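Mgp-operon protein 3 (Mycoplasma pneumoniae, PDB 6RJ1) probably acts as a surface adhesin that helps this human pathogen attach to host cells, alongside the adhesin P1. Local coordinates at residues Tyr662-Val667 with Val758-Leu763; Leu458-Gly463 with Val481-Glu486; Leu933-Glu938 with Val953-Asn958; Gly469-Pro474 with Leu776-Gly781. All coordinates share one frame; numbering follows the deposited sequence.

Contact 1 (Tyr662-Val667 with Val758-Leu763)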
loop_
_atom_site.group_PDB
_atom_site.type_symbol
_atom_site.label_atom_id
_atom_site.label_comp_id
_atom_site.label_asym_id
_atom_site.label_seq_id
_atom_site.Cartn_x
_atom_site.Cartn_y
_atom_site.Cartn_z
ATOM N N TYR A 662 3.320 2.869 15.666
ATOM C CA TYR A 662 4.248 3.969 15.439
ATOM C C TYR A 662 4.964 4.314 16.736
ATOM O O TYR A 662 5.576 5.381 16.833
ATOM C CB TYR A 662 3.493 5.192 14.923
ATOM C CG TYR A 662 3.143 5.143 13.452
ATOM C CD1 TYR A 662 4.140 5.045 12.481
ATOM C CD2 TYR A 662 1.831 5.306 13.024
ATOM C CE1 TYR A 662 3.831 5.074 11.121
ATOM C CE2 TYR A 662 1.514 5.353 11.668
ATOM C CZ TYR A 662 2.517 5.237 10.721
ATOM O OH TYR A 662 2.206 5.270 9.389
ATOM N N GLY A 663 4.865 3.419 17.725
ATOM C CA GLY A 663 5.468 3.578 19.043
ATOM C C GLY A 663 6.965 3.753 18.946
ATOM O O GLY A 663 7.660 2.869 18.445
ATOM N N ASP A 664 7.454 4.919 19.373
ATOM C CA ASP A 664 8.857 5.330 19.349
ATOM C C ASP A 664 9.683 4.482 20.323
ATOM O O ASP A 664 9.999 4.904 21.438
ATOM C CB ASP A 664 8.952 6.838 19.639
ATOM C CG ASP A 664 10.320 7.431 19.441
ATOM O OD1 ASP A 664 11.057 6.942 18.554
ATOM O OD2 ASP A 664 10.657 8.393 20.169
ATOM N N ASP A 665 9.990 3.251 19.895
ATOM C CA ASP A 665 10.711 2.245 20.669
ATOM C C ASP A 665 11.587 1.385 19.735
ATOM O O ASP A 665 11.440 1.439 18.504
ATOM C CB ASP A 665 9.693 1.358 21.421
ATOM C CG ASP A 665 10.298 0.511 22.528
ATOM O OD1 ASP A 665 10.634 1.078 23.596
ATOM O OD2 ASP A 665 10.444 -0.716 22.325
ATOM N N GLY A 666 12.477 0.604 20.343
ATOM C CA GLY A 666 13.373 -0.303 19.640
ATOM C C GLY A 666 12.671 -1.456 18.948
ATOM O O GLY A 666 13.060 -1.825 17.838
ATOM N N VAL A 667 11.631 -2.031 19.588
ATOM C CA VAL A 667 10.895 -3.179 19.050
ATOM C C VAL A 667 10.274 -2.853 17.671
ATOM O O VAL A 667 10.435 -3.644 16.743
ATOM C CB VAL A 667 9.886 -3.792 20.061
ATOM C CG1 VAL A 667 8.739 -2.846 20.386
ATOM C CG2 VAL A 667 9.367 -5.142 19.585
ATOM N N VAL A 758 18.167 2.543 20.323
ATOM C CA VAL A 758 17.690 3.183 19.096
ATOM C C VAL A 758 16.191 2.979 18.941
ATOM O O VAL A 758 15.707 1.847 18.871
ATOM C CB VAL A 758 18.489 2.815 17.801
ATOM C CG1 VAL A 758 17.874 3.457 16.549
ATOM C CG2 VAL A 758 19.963 3.204 17.924
ATOM N N LYS A 759 15.468 4.102 18.908
ATOM C CA LYS A 759 14.037 4.187 18.678
ATOM C C LYS A 759 13.807 4.836 17.296
ATOM O O LYS A 759 14.775 5.076 16.575
ATOM C CB LYS A 759 13.320 4.901 19.837
ATOM C CG LYS A 759 14.035 6.102 20.442
ATOM C CD LYS A 759 13.330 6.524 21.729
ATOM C CE LYS A 759 13.974 7.692 22.427
ATOM N NZ LYS A 759 13.768 8.970 21.694
ATOM N N ILE A 760 12.552 5.034 16.883
ATOM C CA ILE A 760 12.213 5.608 15.570
ATOM C C ILE A 760 12.788 7.025 15.405
ATOM O O ILE A 760 13.449 7.309 14.402
ATOM C CB ILE A 760 10.685 5.546 15.266
ATOM C CG1 ILE A 760 10.097 4.141 15.514
ATOM C CG2 ILE A 760 10.387 6.023 13.846
ATOM C CD1 ILE A 760 8.581 4.090 15.535
ATOM N N SER A 761 12.567 7.886 16.412
ATOM C CA SER A 761 13.029 9.269 16.412
ATOM C C SER A 761 14.549 9.408 16.314
ATOM O O SER A 761 15.010 10.402 15.756
ATOM C CB SER A 761 12.475 10.030 17.612
ATOM O OG SER A 761 12.808 9.387 18.830
ATOM N N THR A 762 15.326 8.417 16.813
ATOM C CA THR A 762 16.801 8.476 16.765
ATOM C C THR A 762 17.389 7.753 15.532
ATOM O O THR A 762 18.577 7.927 15.241
ATOM C CB THR A 762 17.437 8.013 18.079
ATOM O OG1 THR A 762 17.155 6.632 18.292
ATOM C CG2 THR A 762 16.980 8.843 19.269
ATOM N N LEU A 763 16.548 6.989 14.792
ATOM C CA LEU A 763 16.923 6.278 13.568
ATOM C C LEU A 763 17.257 7.293 12.472
ATOM O O LEU A 763 16.477 8.222 12.224
ATOM C CB LEU A 763 15.793 5.334 13.113
ATOM C CG LEU A 763 16.157 4.253 12.085
ATOM C CD1 LEU A 763 16.923 3.105 12.728
ATOM C CD2 LEU A 763 14.919 3.719 11.400
#
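Asp664 binds the turn at Ile760-Leu763 through both oxygens of its carboxylate. Its CG lies anti to the backbone N (chi1 -171°), which sends the carboxylate across to the start of the turn. Asp664 OD1 accepts an almost straight bond from Ser761 N, 2.8 Å away with an angle of 176° at the hydrogen. The hydroxyl Ser761 OG donates to Asp664 OD2 at 2.7 Å. Both donors reach the syn side of the carboxylate. Asp664 and Ile760 are both buried and form the closely packed side. Ile760 rests on Thr668 and Val669 of helix 666-673, and its CD1 methyl approaches Gly663 O at 3.3 Å. Also buried here, Gly666 CA makes a CH...O contact with Val758 O.

The other side, with Lys759 and Asp665, is looser and partly open to solvent. Lys759 runs obliquely past Asp664, bent at its last torsion, and NZ comes 3.5 Å from Asp664 OD2 as a salt bridge. The same NZ donates to Ser761 OG at 3.0 Å. Asp665 turns away from the turn and caps helix 666-673 instead, with OD2 accepting from Val667 N at 3.3 Å.

The contact thus joins the helix entry to a type I turn late in the chain. A serine N-H, a serine hydroxyl and a lysine ammonium share one carboxylate, which probably keeps Asp664 ionised.

Contact 2 (Leu458-Gly463 with Val481-Glu486)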
loop_
_atom_site.group_PDB
_atom_site.type_symbol
_atom_site.label_atom_id
_atom_site.label_comp_id
_atom_site.label_asym_id
_atom_site.label_seq_id
_atom_site.Cartn_x
_atom_site.Cartn_y
_atom_site.Cartn_z
ATOM N N LEU A 458 -5.886 0.199 -13.491
ATOM C CA LEU A 458 -6.903 -0.686 -14.061
ATOM C C LEU A 458 -6.343 -1.956 -14.725
ATOM O O LEU A 458 -5.139 -2.086 -14.954
ATOM C CB LEU A 458 -7.890 0.044 -15.019
ATOM C CG LEU A 458 -7.396 0.727 -16.314
ATOM C CD1 LEU A 458 -7.124 -0.261 -17.396
ATOM C CD2 LEU A 458 -8.488 1.555 -16.896
ATOM N N ALA A 459 -7.265 -2.888 -15.031
ATOM C CA ALA A 459 -7.041 -4.168 -15.693
ATOM C C ALA A 459 -8.339 -4.606 -16.351
ATOM O O ALA A 459 -9.421 -4.405 -15.786
ATOM C CB ALA A 459 -6.599 -5.215 -14.683
ATOM N N TYR A 460 -8.233 -5.188 -17.559
ATOM C CA TYR A 460 -9.381 -5.693 -18.306
ATOM C C TYR A 460 -9.276 -7.209 -18.406
ATOM O O TYR A 460 -8.233 -7.731 -18.800
ATOM C CB TYR A 460 -9.478 -5.035 -19.700
ATOM C CG TYR A 460 -10.613 -5.564 -20.551
ATOM C CD1 TYR A 460 -10.471 -6.738 -21.285
ATOM C CD2 TYR A 460 -11.828 -4.891 -20.626
ATOM C CE1 TYR A 460 -11.514 -7.237 -22.064
ATOM C CE2 TYR A 460 -12.880 -5.379 -21.404
ATOM C CZ TYR A 460 -12.714 -6.550 -22.127
ATOM O OH TYR A 460 -13.730 -7.048 -22.907
ATOM N N LEU A 461 -10.360 -7.907 -18.063
ATOM C CA LEU A 461 -10.436 -9.363 -18.124
ATOM C C LEU A 461 -11.820 -9.837 -18.565
ATOM O O LEU A 461 -12.753 -9.870 -17.757
ATOM C CB LEU A 461 -10.028 -10.012 -16.780
ATOM C CG LEU A 461 -9.848 -11.546 -16.783
ATOM C CD1 LEU A 461 -8.563 -11.952 -17.479
ATOM C CD2 LEU A 461 -9.886 -12.112 -15.372
ATOM N N ASN A 462 -11.941 -10.203 -19.855
ATOM C CA ASN A 462 -13.153 -10.743 -20.464
ATOM C C ASN A 462 -14.437 -9.964 -20.109
ATOM O O ASN A 462 -15.308 -10.476 -19.393
ATOM C CB ASN A 462 -13.289 -12.243 -20.130
ATOM C CG ASN A 462 -12.285 -13.119 -20.846
ATOM O OD1 ASN A 462 -11.105 -13.205 -20.475
ATOM N ND2 ASN A 462 -12.739 -13.787 -21.900
ATOM N N GLY A 463 -14.521 -8.725 -20.596
ATOM C CA GLY A 463 -15.670 -7.842 -20.390
ATOM C C GLY A 463 -15.781 -7.220 -19.012
ATOM O O GLY A 463 -16.732 -6.480 -18.741
ATOM N N VAL A 481 -16.246 -3.801 -12.611
ATOM C CA VAL A 481 -17.350 -3.284 -13.423
ATOM C C VAL A 481 -17.462 -4.015 -14.748
ATOM O O VAL A 481 -16.468 -4.519 -15.267
ATOM C CB VAL A 481 -17.280 -1.735 -13.620
ATOM C CG1 VAL A 481 -17.523 -0.996 -12.315
ATOM C CG2 VAL A 481 -15.955 -1.300 -14.238
ATOM N N GLY A 482 -18.675 -4.061 -15.282
ATOM C CA GLY A 482 -18.936 -4.655 -16.584
ATOM C C GLY A 482 -18.714 -3.612 -17.658
ATOM O O GLY A 482 -18.997 -2.425 -17.447
ATOM N N GLU A 483 -18.184 -4.040 -18.807
ATOM C CA GLU A 483 -17.939 -3.174 -19.961
ATOM C C GLU A 483 -19.287 -2.610 -20.458
ATOM O O GLU A 483 -19.394 -1.424 -20.765
ATOM C CB GLU A 483 -17.254 -3.995 -21.060
ATOM C CG GLU A 483 -16.528 -3.169 -22.103
ATOM C CD GLU A 483 -15.890 -3.961 -23.230
ATOM O OE1 GLU A 483 -15.419 -3.320 -24.198
ATOM O OE2 GLU A 483 -15.865 -5.212 -23.155
ATOM N N ASP A 484 -20.316 -3.470 -20.467
ATOM C CA ASP A 484 -21.690 -3.199 -20.874
ATOM C C ASP A 484 -22.434 -2.219 -19.947
ATOM O O ASP A 484 -23.387 -1.580 -20.404
ATOM C CB ASP A 484 -22.464 -4.529 -20.946
ATOM C CG ASP A 484 -22.382 -5.354 -19.665
ATOM O OD1 ASP A 484 -21.267 -5.825 -19.327
ATOM O OD2 ASP A 484 -23.431 -5.524 -18.998
ATOM N N GLN A 485 -22.042 -2.144 -18.645
ATOM C CA GLN A 485 -22.670 -1.289 -17.620
ATOM C C GLN A 485 -22.445 0.212 -17.856
ATOM O O GLN A 485 -21.472 0.594 -18.500
ATOM C CB GLN A 485 -22.164 -1.663 -16.214
ATOM C CG GLN A 485 -22.727 -2.968 -15.642
ATOM C CD GLN A 485 -22.395 -3.175 -14.169
ATOM O OE1 GLN A 485 -21.287 -2.879 -13.687
ATOM N NE2 GLN A 485 -23.353 -3.711 -13.419
ATOM N N GLU A 486 -23.347 1.057 -17.325
ATOM C CA GLU A 486 -23.266 2.522 -17.411
ATOM C C GLU A 486 -22.428 3.056 -16.248
ATOM O O GLU A 486 -21.779 4.096 -16.369
ATOM C CB GLU A 486 -24.671 3.148 -17.350
ATOM C CG GLU A 486 -25.446 3.103 -18.657
ATOM C CD GLU A 486 -25.273 4.307 -19.564
ATOM O OE1 GLU A 486 -24.188 4.447 -20.174
ATOM O OE2 GLU A 486 -26.234 5.098 -19.685
#
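An antiparallel beta meander of three strands, 457-461, 464-468 and 477-482, forms one end of an eight-stranded mixed sheet. Tyr460 reaches Glu483 across strand 464-468, while Gly463, just before that strand, bonds Glu483 directly. Gly463 sits in the tight turn between the first two strands. Glu483 comes just after the third. The backbone bond from Glu483 N to Gly463 O, 2.8 Å long, follows on from the pairing of Val481 with Ile465. Gly482 CA adds a CH...O contact to the same carbonyl oxygen, Gly463 O, at 3.6 Å. Gly463 has a positive phi of 76°, as suits its place in the turn.

The side chains make a second link. Glu483 CG is anti to the backbone N (chi1 -160°) and the chain is extended beyond it, which carries the carboxylate over to the tyrosine. Tyr460 and Glu483 both pack on Ile465 of the strand between them. The carboxylate is nearly perpendicular to the phenol ring, at 88°. Its OE2 lies at the ring edge, in the ring plane, 3.5 Å from Tyr460 CE2.

Lys52, on strand 52-59 near the other end of the sheet's strand order, packs against this corner. Lys52 NZ, outside the two segments, forms a salt bridge with Glu483 OE1 and a hydrogen bond with Tyr460 OH. Val54 of the same strand also meets Tyr460, so the polar group sits beside apolar packing. The hydroxyl Tyr460 OH donates to Glu483 OE2 at 2.8 Å, reaching that oxygen from above the carboxylate plane.

Contact 3 (Leu933-Glu938 with Val953-Asn958)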
loop_
_atom_site.group_PDB
_atom_site.type_symbol
_atom_site.label_atom_id
_atom_site.label_comp_id
_atom_site.label_asym_id
_atom_site.label_seq_id
_atom_site.Cartn_x
_atom_site.Cartn_y
_atom_site.Cartn_z
ATOM N N LEU A 933 10.966 2.831 -27.309
ATOM C CA LEU A 933 10.362 1.936 -28.297
ATOM C C LEU A 933 11.187 0.667 -28.463
ATOM O O LEU A 933 12.344 0.769 -28.878
ATOM C CB LEU A 933 10.226 2.610 -29.678
ATOM C CG LEU A 933 9.593 3.994 -29.776
ATOM C CD1 LEU A 933 9.675 4.503 -31.189
ATOM C CD2 LEU A 933 8.141 3.991 -29.332
ATOM N N PRO A 934 10.630 -0.542 -28.197
ATOM C CA PRO A 934 11.405 -1.768 -28.450
ATOM C C PRO A 934 11.359 -2.092 -29.946
ATOM O O PRO A 934 10.467 -2.808 -30.412
ATOM C CB PRO A 934 10.720 -2.830 -27.576
ATOM C CG PRO A 934 9.402 -2.275 -27.225
ATOM C CD PRO A 934 9.272 -0.861 -27.723
ATOM N N LEU A 935 12.303 -1.500 -30.706
ATOM C CA LEU A 935 12.421 -1.633 -32.160
ATOM C C LEU A 935 12.588 -3.074 -32.639
ATOM O O LEU A 935 12.138 -3.412 -33.736
ATOM C CB LEU A 935 13.573 -0.773 -32.699
ATOM C CG LEU A 935 13.503 0.735 -32.480
ATOM C CD1 LEU A 935 14.816 1.377 -32.880
ATOM C CD2 LEU A 935 12.359 1.364 -33.265
ATOM N N SER A 936 13.264 -3.904 -31.824
ATOM C CA SER A 936 13.525 -5.325 -32.062
ATOM C C SER A 936 14.082 -5.972 -30.791
ATOM O O SER A 936 14.267 -5.294 -29.771
ATOM C CB SER A 936 14.489 -5.524 -33.237
ATOM O OG SER A 936 15.810 -5.103 -32.934
ATOM N N ASP A 937 14.361 -7.285 -30.864
ATOM C CA ASP A 937 14.949 -8.064 -29.778
ATOM C C ASP A 937 16.360 -7.545 -29.470
ATOM O O ASP A 937 16.802 -7.603 -28.316
ATOM C CB ASP A 937 14.995 -9.560 -30.165
ATOM C CG ASP A 937 15.784 -9.894 -31.431
ATOM O OD1 ASP A 937 15.503 -9.281 -32.490
ATOM O OD2 ASP A 937 16.663 -10.783 -31.366
ATOM N N GLU A 938 17.042 -7.018 -30.515
ATOM C CA GLU A 938 18.407 -6.499 -30.471
ATOM C C GLU A 938 18.508 -4.989 -30.241
ATOM O O GLU A 938 19.535 -4.545 -29.742
ATOM C CB GLU A 938 19.170 -6.867 -31.758
ATOM C CG GLU A 938 19.298 -8.358 -32.025
ATOM C CD GLU A 938 20.465 -8.780 -32.901
ATOM O OE1 GLU A 938 20.787 -8.058 -33.875
ATOM O OE2 GLU A 938 21.052 -9.849 -32.615
ATOM N N VAL A 953 16.324 11.209 -30.603
ATOM C CA VAL A 953 16.258 9.745 -30.576
ATOM C C VAL A 953 17.638 9.111 -30.393
ATOM O O VAL A 953 18.549 9.369 -31.175
ATOM C CB VAL A 953 15.497 9.152 -31.795
ATOM C CG1 VAL A 953 15.407 7.633 -31.706
ATOM C CG2 VAL A 953 14.103 9.754 -31.925
ATOM N N ASP A 954 17.769 8.263 -29.361
ATOM C CA ASP A 954 18.981 7.517 -29.027
ATOM C C ASP A 954 18.739 6.026 -29.291
ATOM O O ASP A 954 17.701 5.495 -28.893
ATOM C CB ASP A 954 19.354 7.730 -27.541
ATOM C CG ASP A 954 20.294 8.884 -27.214
ATOM O OD1 ASP A 954 20.699 9.617 -28.152
ATOM O OD2 ASP A 954 20.637 9.048 -26.022
ATOM N N ILE A 955 19.687 5.360 -29.969
ATOM C CA ILE A 955 19.606 3.926 -30.262
ATOM C C ILE A 955 20.529 3.166 -29.308
ATOM O O ILE A 955 21.695 3.531 -29.145
ATOM C CB ILE A 955 19.909 3.600 -31.760
ATOM C CG1 ILE A 955 19.084 4.489 -32.749
ATOM C CG2 ILE A 955 19.753 2.100 -32.069
ATOM C CD1 ILE A 955 17.490 4.367 -32.735
ATOM N N TYR A 956 20.000 2.097 -28.702
ATOM C CA TYR A 956 20.726 1.233 -27.780
ATOM C C TYR A 956 20.692 -0.224 -28.258
ATOM O O TYR A 956 19.677 -0.672 -28.794
ATOM C CB TYR A 956 20.125 1.346 -26.373
ATOM C CG TYR A 956 20.418 2.655 -25.665
ATOM C CD1 TYR A 956 19.680 3.802 -25.945
ATOM C CD2 TYR A 956 21.381 2.729 -24.662
ATOM C CE1 TYR A 956 19.920 5.001 -25.272
ATOM C CE2 TYR A 956 21.633 3.924 -23.984
ATOM C CZ TYR A 956 20.893 5.058 -24.286
ATOM O OH TYR A 956 21.112 6.241 -23.613
ATOM N N LYS A 957 21.804 -0.958 -28.073
ATOM C CA LYS A 957 21.891 -2.366 -28.441
ATOM C C LYS A 957 21.572 -3.231 -27.222
ATOM O O LYS A 957 22.240 -3.125 -26.195
ATOM C CB LYS A 957 23.263 -2.703 -29.023
ATOM C CG LYS A 957 23.240 -3.911 -29.951
ATOM C CD LYS A 957 24.052 -5.073 -29.391
ATOM C CE LYS A 957 24.209 -6.199 -30.385
ATOM N NZ LYS A 957 22.962 -6.998 -30.534
ATOM N N ASN A 958 20.517 -4.053 -27.346
ATOM C CA ASN A 958 19.967 -4.977 -26.350
ATOM C C ASN A 958 20.717 -6.311 -26.355
ATOM O O ASN A 958 20.610 -7.095 -27.302
ATOM C CB ASN A 958 18.462 -5.204 -26.612
ATOM C CG ASN A 958 17.684 -5.887 -25.503
ATOM O OD1 ASN A 958 18.200 -6.702 -24.722
ATOM N ND2 ASN A 958 16.397 -5.578 -25.426
#
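Glu938 O accepts from Asn958 N at 2.6 Å, and this is the one hydrogen bond across the contact. Lys957 CA adds a CH...O contact to the same oxygen, Glu938 O, at 3.5 Å. The amide of Asn958 looks elsewhere for its partner: OD1 accepts from Gly961 N. Asn958 CG lies anti to the backbone N (chi1 -167°), which sets both CB and CG beside Asp937 O. Asp937 O is 3.4 Å from Asn958 CB, a packing contact.

Within the loop, Ser936 OG accepts a weak bond from Glu938 N and is also bonded to Phe939 N. Leu935 N gives a weak bond to Leu933 O, closing the inverse gamma turn centred on Pro934.

Glu938 and Lys957 lie side by side and point the same way. Lys957 NZ is 4.0 Å from Glu938 OE2, beyond salt-bridge range. Any attraction acts at a distance and is probably damped by solvent, as Glu938 is exposed. At the other end, Leu935 CD1 touches Ile955 CD1 at 4.0 Å, the two side chains crossing at about a right angle.

The bond at Glu938 prolongs the pairing of strands 939-945 and 952-959, in the antiparallel meander of strands 928-933, 939-945, 952-959 and 962-965.

Contact 4 (Gly469-Pro474 with Leu776-Gly781)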
loop_
_atom_site.group_PDB
_atom_site.type_symbol
_atom_site.label_atom_id
_atom_site.label_comp_id
_atom_site.label_asym_id
_atom_site.label_seq_id
_atom_site.Cartn_x
_atom_site.Cartn_y
_atom_site.Cartn_z
ATOM N N GLY A 469 -6.618 1.233 -6.149
ATOM C CA GLY A 469 -5.975 2.451 -5.667
ATOM C C GLY A 469 -4.500 2.538 -5.947
ATOM O O GLY A 469 -3.926 1.634 -6.563
ATOM N N SER A 470 -3.871 3.637 -5.485
ATOM C CA SER A 470 -2.442 3.887 -5.679
ATOM C C SER A 470 -1.567 3.172 -4.654
ATOM O O SER A 470 -2.075 2.619 -3.676
ATOM C CB SER A 470 -2.149 5.390 -5.714
ATOM O OG SER A 470 -2.263 6.019 -4.449
ATOM N N ASP A 471 -0.257 3.159 -4.908
ATOM C CA ASP A 471 0.746 2.560 -4.029
ATOM C C ASP A 471 1.250 3.526 -2.958
ATOM O O ASP A 471 1.998 3.106 -2.069
ATOM C CB ASP A 471 1.946 1.986 -4.835
ATOM C CG ASP A 471 2.448 2.800 -6.022
ATOM O OD1 ASP A 471 2.607 4.038 -5.876
ATOM O OD2 ASP A 471 2.706 2.193 -7.090
ATOM N N ARG A 472 0.836 4.802 -3.014
ATOM C CA ARG A 472 1.346 5.760 -2.055
ATOM C C ARG A 472 0.320 6.241 -1.037
ATOM O O ARG A 472 0.726 6.799 -0.019
ATOM C CB ARG A 472 2.037 6.932 -2.756
ATOM C CG ARG A 472 3.419 7.175 -2.157
ATOM C CD ARG A 472 4.493 7.201 -3.207
ATOM N NE ARG A 472 4.750 8.559 -3.673
ATOM C CZ ARG A 472 4.377 9.016 -4.861
ATOM N NH1 ARG A 472 4.654 10.263 -5.215
ATOM N NH2 ARG A 472 3.736 8.224 -5.714
ATOM N N VAL A 473 -0.993 6.014 -1.279
ATOM C CA VAL A 473 -2.078 6.369 -0.343
ATOM C C VAL A 473 -2.939 5.106 -0.138
ATOM O O VAL A 473 -3.257 4.450 -1.134
ATOM C CB VAL A 473 -2.923 7.584 -0.826
ATOM C CG1 VAL A 473 -4.106 7.858 0.091
ATOM C CG2 VAL A 473 -2.077 8.837 -0.964
ATOM N N PRO A 474 -3.319 4.737 1.123
ATOM C CA PRO A 474 -4.160 3.538 1.312
ATOM C C PRO A 474 -5.549 3.695 0.697
ATOM O O PRO A 474 -6.095 4.800 0.662
ATOM C CB PRO A 474 -4.220 3.386 2.836
ATOM C CG PRO A 474 -3.992 4.751 3.361
ATOM C CD PRO A 474 -3.017 5.380 2.422
ATOM N N LEU A 776 9.559 2.743 6.439
ATOM C CA LEU A 776 8.390 2.208 5.751
ATOM C C LEU A 776 8.702 1.600 4.416
ATOM O O LEU A 776 9.407 2.209 3.606
ATOM C CB LEU A 776 7.296 3.287 5.601
ATOM C CG LEU A 776 7.031 4.176 6.813
ATOM C CD1 LEU A 776 6.224 5.378 6.433
ATOM C CD2 LEU A 776 6.377 3.405 7.952
ATOM N N ASN A 777 8.167 0.396 4.178
ATOM C CA ASN A 777 8.350 -0.276 2.904
ATOM C C ASN A 777 7.329 0.218 1.883
ATOM O O ASN A 777 6.272 0.726 2.249
ATOM C CB ASN A 777 8.356 -1.796 3.042
ATOM C CG ASN A 777 9.219 -2.476 2.003
ATOM O OD1 ASN A 777 9.689 -1.874 1.037
ATOM N ND2 ASN A 777 9.448 -3.755 2.171
ATOM N N PHE A 778 7.677 0.114 0.607
ATOM C CA PHE A 778 6.847 0.574 -0.496
ATOM C C PHE A 778 6.980 -0.418 -1.647
ATOM O O PHE A 778 8.059 -0.942 -1.879
ATOM C CB PHE A 778 7.297 1.995 -0.886
ATOM C CG PHE A 778 6.882 2.513 -2.239
ATOM C CD1 PHE A 778 5.647 3.119 -2.419
ATOM C CD2 PHE A 778 7.753 2.462 -3.315
ATOM C CE1 PHE A 778 5.277 3.632 -3.660
ATOM C CE2 PHE A 778 7.378 2.975 -4.556
ATOM C CZ PHE A 778 6.142 3.556 -4.719
ATOM N N GLY A 779 5.880 -0.675 -2.331
ATOM C CA GLY A 779 5.831 -1.602 -3.453
ATOM C C GLY A 779 5.178 -0.978 -4.659
ATOM O O GLY A 779 4.141 -0.331 -4.532
ATOM N N THR A 780 5.782 -1.167 -5.837
ATOM C CA THR A 780 5.314 -0.577 -7.089
ATOM C C THR A 780 5.613 -1.462 -8.306
ATOM O O THR A 780 6.526 -2.290 -8.272
ATOM C CB THR A 780 5.929 0.852 -7.246
ATOM O OG1 THR A 780 5.309 1.550 -8.325
ATOM C CG2 THR A 780 7.445 0.833 -7.452
ATOM N N GLY A 781 4.860 -1.224 -9.371
ATOM C CA GLY A 781 5.040 -1.840 -10.675
ATOM C C GLY A 781 4.786 -3.318 -10.787
ATOM O O GLY A 781 5.632 -4.031 -11.329
HETATM O O HOH W 1 3.461 1.036 -1.146
#
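Asp471 and Arg472 of the loop between strands 464-468 and 477-482 meet residues Phe778-Thr780, which lead into strand 779-786. Asp471 comes first and carries most of the contact. Its CB lies 3.2 Å from Gly779 O. Its CG sits between the backbone N and the carbonyl carbon (chi1 40°), which brings the two carboxylate oxygens to different partners. OD1 lies at the edge of the Phe778 ring, near its plane and 3.5 Å from CE1. OD2 accepts a hydrogen bond of 3.0 Å from Thr780 OG1, which comes from above the carboxylate plane. The backbone of Asp471 is tied in through water: Asp471 O accepts from a water at 2.7 Å, and that water accepts from Gly779 N at 3.2 Å.

Arg472 follows with its aliphatic part. Of its side chain only CD meets the ring, 3.7 Å from Phe778 CE1. The phenyl ring also meets Phe771 edge to face and touches Leu848.

The loop is thus joined to the strand by one direct hydrogen bond and one water bridge. The ring edge, with its slightly positive hydrogens, is a fitting neighbour for the partly negative OD1.

Contact 4 lies near the middle of the molecule, its centre about 4 Å from the centre of the chain. Contacts 1 and 2 lie on opposite sides of that centre, with their own centres about 46 Å apart. Contact 2 crosses contact 4 along the sequence: strand 464-468 leads from the turn of one into the loop of the other, and nearest atoms are about 7 Å apart. Contact 1 falls within the long excursion between the two segments of contact 4, and nearest atoms come to about 4 Å. Ser657 bonds Tyr662 of contact 1 and touches Leu776 of contact 4. Contact 3 stands apart in the final meander, about 31 Å from contact 4 between centres.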